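Local coordinates for protein TlmII (Streptoalloteichus hindustanus, PDB 4HVM) that takes part in tallysomycin biosynthesis, probably as a condensation-domain protein of nonribosomal peptide assembly, and may bind phosphopantetheine, at residues T409-V421 with G425-R436. Residues are numbered along the deposited sequence; the frame is centred on the assembly and turned at random.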
loop_
_atom_site.group_PDB
_atom_site.type_symbol
_atom_site.label_atom_id
_atom_site.label_comp_id
_atom_site.label_asym_id
_atom_site.label_seq_id
_atom_site.Cartn_x
_atom_site.Cartn_y
_atom_site.Cartn_z
ATOM N N THR A 409 -1.781 -21.379 -10.371
ATOM C CA THR A 409 -0.413 -21.162 -9.920
ATOM C C THR A 409 -0.396 -20.503 -8.546
ATOM O O THR A 409 -0.897 -19.393 -8.368
ATOM C CB THR A 409 0.388 -20.305 -10.915
ATOM O OG1 THR A 409 0.343 -20.911 -12.214
ATOM C CG2 THR A 409 1.838 -20.181 -10.468
ATOM N N ASP A 410 0.186 -21.205 -7.579
ATOM C CA ASP A 410 0.273 -20.719 -6.208
ATOM C C ASP A 410 1.393 -19.690 -6.054
ATOM O O ASP A 410 2.572 -20.016 -6.192
ATOM C CB ASP A 410 0.496 -21.896 -5.254
ATOM C CG ASP A 410 0.451 -21.489 -3.792
ATOM O OD1 ASP A 410 -0.117 -20.420 -3.478
ATOM O OD2 ASP A 410 0.981 -22.253 -2.958
ATOM N N THR A 411 1.017 -18.447 -5.772
ATOM C CA THR A 411 1.991 -17.374 -5.595
ATOM C C THR A 411 1.838 -16.682 -4.241
ATOM O O THR A 411 2.268 -15.542 -4.069
ATOM C CB THR A 411 1.893 -16.317 -6.716
ATOM O OG1 THR A 411 0.631 -15.642 -6.637
ATOM C CG2 THR A 411 2.046 -16.970 -8.089
ATOM N N TRP A 412 1.221 -17.373 -3.288
ATOM C CA TRP A 412 1.023 -16.838 -1.944
ATOM C C TRP A 412 2.357 -16.741 -1.206
ATOM O O TRP A 412 3.112 -17.711 -1.163
ATOM C CB TRP A 412 0.031 -17.723 -1.184
ATOM C CG TRP A 412 -0.126 -17.394 0.266
ATOM C CD1 TRP A 412 -0.421 -16.178 0.804
ATOM C CD2 TRP A 412 -0.026 -18.307 1.366
ATOM N NE1 TRP A 412 -0.495 -16.272 2.173
ATOM C CE2 TRP A 412 -0.257 -17.570 2.544
ATOM C CE3 TRP A 412 0.246 -19.675 1.469
ATOM C CZ2 TRP A 412 -0.225 -18.153 3.809
ATOM C CZ3 TRP A 412 0.277 -20.253 2.725
ATOM C CH2 TRP A 412 0.043 -19.493 3.879
ATOM N N ASP A 413 2.649 -15.576 -0.628
ATOM C CA ASP A 413 3.963 -15.339 -0.024
ATOM C C ASP A 413 4.128 -15.931 1.374
ATOM O O ASP A 413 5.236 -15.971 1.907
ATOM C CB ASP A 413 4.333 -13.844 -0.028
ATOM C CG ASP A 413 3.387 -12.988 0.809
ATOM O OD1 ASP A 413 2.494 -13.542 1.485
ATOM O OD2 ASP A 413 3.549 -11.748 0.794
ATOM N N GLY A 414 3.027 -16.381 1.967
ATOM C CA GLY A 414 3.083 -17.019 3.268
ATOM C C GLY A 414 2.522 -16.176 4.395
ATOM O O GLY A 414 2.464 -16.628 5.540
ATOM N N THR A 415 2.111 -14.950 4.081
ATOM C CA THR A 415 1.522 -14.071 5.084
ATOM C C THR A 415 0.199 -14.646 5.576
ATOM O O THR A 415 -0.698 -14.933 4.783
ATOM C CB THR A 415 1.297 -12.651 4.538
ATOM O OG1 THR A 415 2.538 -12.128 4.044
ATOM C CG2 THR A 415 0.766 -11.732 5.633
ATOM N N THR A 416 0.090 -14.827 6.889
ATOM C CA THR A 416 -1.103 -15.426 7.478
ATOM C C THR A 416 -2.022 -14.397 8.123
ATOM O O THR A 416 -3.229 -14.607 8.214
ATOM C CB THR A 416 -0.748 -16.509 8.514
ATOM O OG1 THR A 416 0.098 -15.950 9.529
ATOM C CG2 THR A 416 -0.040 -17.671 7.838
ATOM N N THR A 417 -1.448 -13.289 8.577
ATOM C CA THR A 417 -2.238 -12.207 9.152
ATOM C C THR A 417 -1.965 -10.908 8.405
ATOM O O THR A 417 -0.872 -10.347 8.490
ATOM C CB THR A 417 -1.939 -12.018 10.652
ATOM O OG1 THR A 417 -2.237 -13.228 11.360
ATOM C CG2 THR A 417 -2.773 -10.882 11.227
ATOM N N ASP A 418 -2.965 -10.441 7.663
ATOM C CA ASP A 418 -2.844 -9.210 6.894
ATOM C C ASP A 418 -3.793 -8.149 7.444
ATOM O O ASP A 418 -5.000 -8.367 7.526
ATOM C CB ASP A 418 -3.145 -9.475 5.420
ATOM C CG ASP A 418 -2.647 -8.368 4.516
ATOM O OD1 ASP A 418 -3.303 -7.306 4.454
ATOM O OD2 ASP A 418 -1.598 -8.565 3.866
ATOM N N LEU A 419 -3.247 -6.997 7.814
ATOM C CA LEU A 419 -4.045 -5.966 8.465
ATOM C C LEU A 419 -3.915 -4.620 7.753
ATOM O O LEU A 419 -2.816 -4.085 7.616
ATOM C CB LEU A 419 -3.636 -5.848 9.936
ATOM C CG LEU A 419 -4.630 -5.243 10.925
ATOM C CD1 LEU A 419 -4.500 -5.926 12.278
ATOM C CD2 LEU A 419 -4.404 -3.745 11.060
ATOM N N SER A 420 -5.043 -4.081 7.301
ATOM C CA SER A 420 -5.053 -2.811 6.584
ATOM C C SER A 420 -6.114 -1.871 7.151
ATOM O O SER A 420 -7.108 -2.321 7.717
ATOM C CB SER A 420 -5.308 -3.046 5.096
ATOM O OG SER A 420 -5.244 -1.826 4.378
ATOM N N VAL A 421 -5.901 -0.566 7.003
ATOM C CA VAL A 421 -6.842 0.420 7.536
ATOM C C VAL A 421 -7.296 1.403 6.461
ATOM O O VAL A 421 -6.472 1.981 5.756
ATOM C CB VAL A 421 -6.234 1.205 8.713
ATOM C CG1 VAL A 421 -7.305 2.030 9.411
ATOM C CG2 VAL A 421 -5.583 0.257 9.701
ATOM N N GLY A 425 -16.494 7.270 5.798
ATOM C CA GLY A 425 -17.125 8.399 6.455
ATOM C C GLY A 425 -16.104 9.092 7.337
ATOM O O GLY A 425 -14.962 9.294 6.927
ATOM N N GLU A 426 -16.506 9.450 8.551
ATOM C CA GLU A 426 -15.576 10.038 9.504
ATOM C C GLU A 426 -15.021 8.953 10.414
ATOM O O GLU A 426 -14.607 9.229 11.538
ATOM C CB GLU A 426 -16.257 11.123 10.339
ATOM C CG GLU A 426 -16.681 12.355 9.555
ATOM C CD GLU A 426 -18.082 12.236 8.985
ATOM O OE1 GLU A 426 -19.055 12.477 9.733
ATOM O OE2 GLU A 426 -18.211 11.907 7.787
ATOM N N ASP A 427 -15.021 7.716 9.926
ATOM C CA ASP A 427 -14.514 6.586 10.698
ATOM C C ASP A 427 -13.374 5.882 9.970
ATOM O O ASP A 427 -13.181 6.072 8.772
ATOM C CB ASP A 427 -15.636 5.583 10.975
ATOM C CG ASP A 427 -16.776 6.187 11.770
ATOM O OD1 ASP A 427 -16.509 7.072 12.612
ATOM O OD2 ASP A 427 -17.937 5.777 11.553
HETATM N N MSE A 428 -12.620 5.073 10.706
HETATM C CA MSE A 428 -11.588 4.231 10.120
HETATM C C MSE A 428 -12.023 2.779 10.244
HETATM O O MSE A 428 -12.543 2.367 11.282
HETATM C CB MSE A 428 -10.255 4.438 10.841
HETATM C CG MSE A 428 -9.680 5.833 10.687
HETATM SE SE MSE A 428 -9.159 6.189 8.841
HETATM C CE MSE A 428 -7.302 5.589 8.886
ATOM N N VAL A 429 -11.825 2.005 9.183
ATOM C CA VAL A 429 -12.188 0.596 9.205
ATOM C C VAL A 429 -10.954 -0.286 9.081
ATOM O O VAL A 429 -10.196 -0.176 8.119
ATOM C CB VAL A 429 -13.186 0.249 8.088
ATOM C CG1 VAL A 429 -13.463 -1.248 8.060
ATOM C CG2 VAL A 429 -14.470 1.022 8.280
ATOM N N ILE A 430 -10.757 -1.153 10.067
ATOM C CA ILE A 430 -9.656 -2.106 10.043
ATOM C C ILE A 430 -10.058 -3.385 9.309
ATOM O O ILE A 430 -10.929 -4.124 9.764
ATOM C CB ILE A 430 -9.197 -2.458 11.468
ATOM C CG1 ILE A 430 -8.718 -1.202 12.194
ATOM C CG2 ILE A 430 -8.098 -3.498 11.426
ATOM C CD1 ILE A 430 -8.291 -1.449 13.629
ATOM N N VAL A 431 -9.430 -3.638 8.165
ATOM C CA VAL A 431 -9.741 -4.830 7.384
ATOM C C VAL A 431 -8.711 -5.929 7.636
ATOM O O VAL A 431 -7.523 -5.754 7.366
ATOM C CB VAL A 431 -9.809 -4.525 5.880
ATOM C CG1 VAL A 431 -10.227 -5.765 5.116
ATOM C CG2 VAL A 431 -10.776 -3.385 5.610
ATOM N N LEU A 432 -9.176 -7.063 8.151
ATOM C CA LEU A 432 -8.285 -8.155 8.539
ATOM C C LEU A 432 -8.421 -9.351 7.611
ATOM O O LEU A 432 -9.523 -9.846 7.385
ATOM C CB LEU A 432 -8.570 -8.594 9.976
ATOM C CG LEU A 432 -7.851 -9.849 10.467
ATOM C CD1 LEU A 432 -6.361 -9.595 10.611
ATOM C CD2 LEU A 432 -8.448 -10.331 11.782
ATOM N N ASP A 433 -7.292 -9.815 7.085
ATOM C CA ASP A 433 -7.261 -11.001 6.236
ATOM C C ASP A 433 -6.444 -12.094 6.918
ATOM O O ASP A 433 -5.233 -11.962 7.076
ATOM C CB ASP A 433 -6.663 -10.666 4.868
ATOM C CG ASP A 433 -7.514 -9.681 4.085
ATOM O OD1 ASP A 433 -8.752 -9.847 4.060
ATOM O OD2 ASP A 433 -6.946 -8.731 3.508
ATOM N N GLN A 434 -7.105 -13.172 7.327
ATOM C CA GLN A 434 -6.432 -14.227 8.080
ATOM C C GLN A 434 -6.441 -15.584 7.391
ATOM O O GLN A 434 -7.275 -15.855 6.531
ATOM C CB GLN A 434 -7.039 -14.364 9.478
ATOM C CG GLN A 434 -6.576 -13.302 10.450
ATOM C CD GLN A 434 -6.342 -13.852 11.844
ATOM O OE1 GLN A 434 -5.201 -14.005 12.280
ATOM N NE2 GLN A 434 -7.426 -14.148 12.553
ATOM N N ARG A 435 -5.489 -16.425 7.780
ATOM C CA ARG A 435 -5.462 -17.824 7.380
ATOM C C ARG A 435 -5.128 -18.651 8.616
ATOM O O ARG A 435 -3.967 -18.729 9.021
ATOM C CB ARG A 435 -4.418 -18.058 6.286
ATOM C CG ARG A 435 -4.586 -17.169 5.066
ATOM C CD ARG A 435 -3.754 -17.657 3.894
ATOM N NE ARG A 435 -3.849 -16.744 2.758
ATOM C CZ ARG A 435 -3.829 -17.125 1.484
ATOM N NH1 ARG A 435 -3.722 -18.410 1.173
ATOM N NH2 ARG A 435 -3.921 -16.216 0.521
ATOM N N ARG A 436 -6.151 -19.250 9.222
ATOM C CA ARG A 436 -5.997 -19.950 10.496
ATOM C C ARG A 436 -5.065 -21.155 10.381
ATOM O O ARG A 436 -5.111 -21.893 9.397
ATOM C CB ARG A 436 -7.361 -20.402 11.027
ATOM C CG ARG A 436 -7.422 -20.571 12.540
ATOM C CD ARG A 436 -7.731 -19.250 13.233
ATOM N NE ARG A 436 -9.088 -18.791 12.948
ATOM C CZ ARG A 436 -9.633 -17.693 13.462
ATOM N NH1 ARG A 436 -8.934 -16.930 14.292
ATOM N NH2 ARG A 436 -10.877 -17.359 13.146
#
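The guanidinium of R435 lies flat on one face of the W412 indole, the planes 8° apart. R435 CZ sits 3.6 Å from the centroid of the five-membered ring, a cation-pi contact. The opposite face carries G414 CA. At the indole edge, in the ring plane, W412 NE1 donates to T415 O at 2.9 Å, which fixes the rotation of the ring. R435 is extended from CG to NE, and this carries its head across the indole. Beyond the stack, strands 417-424 and 427-434 form an antiparallel hairpin. R435 N bonds to T416 O. D418 and D433, then S420 and V431, are hydrogen-bonded pairs; D433 N to D418 O is nearly straight (174°). The face of L419, V421, I430 and L432 is largely apolar: L419 CD2 meets I430 CG2 at 3.7 Å, and helices 241-255 and 445-459 pack over it. On the other face the D418 and D433 side chains run side by side, their carboxylate planes 39° apart, with D418 OD1 4.0 Å from D433 OD2. D418 OD2 is hydrogen-bonded to H362 and D433 OD1 to T217, which may offset some of the repulsion. The hairpin thus joins strand 216-223 to the rest of its sheet, and the cation-pi stack ties the loop before strand 417-424 to the end of the hairpin.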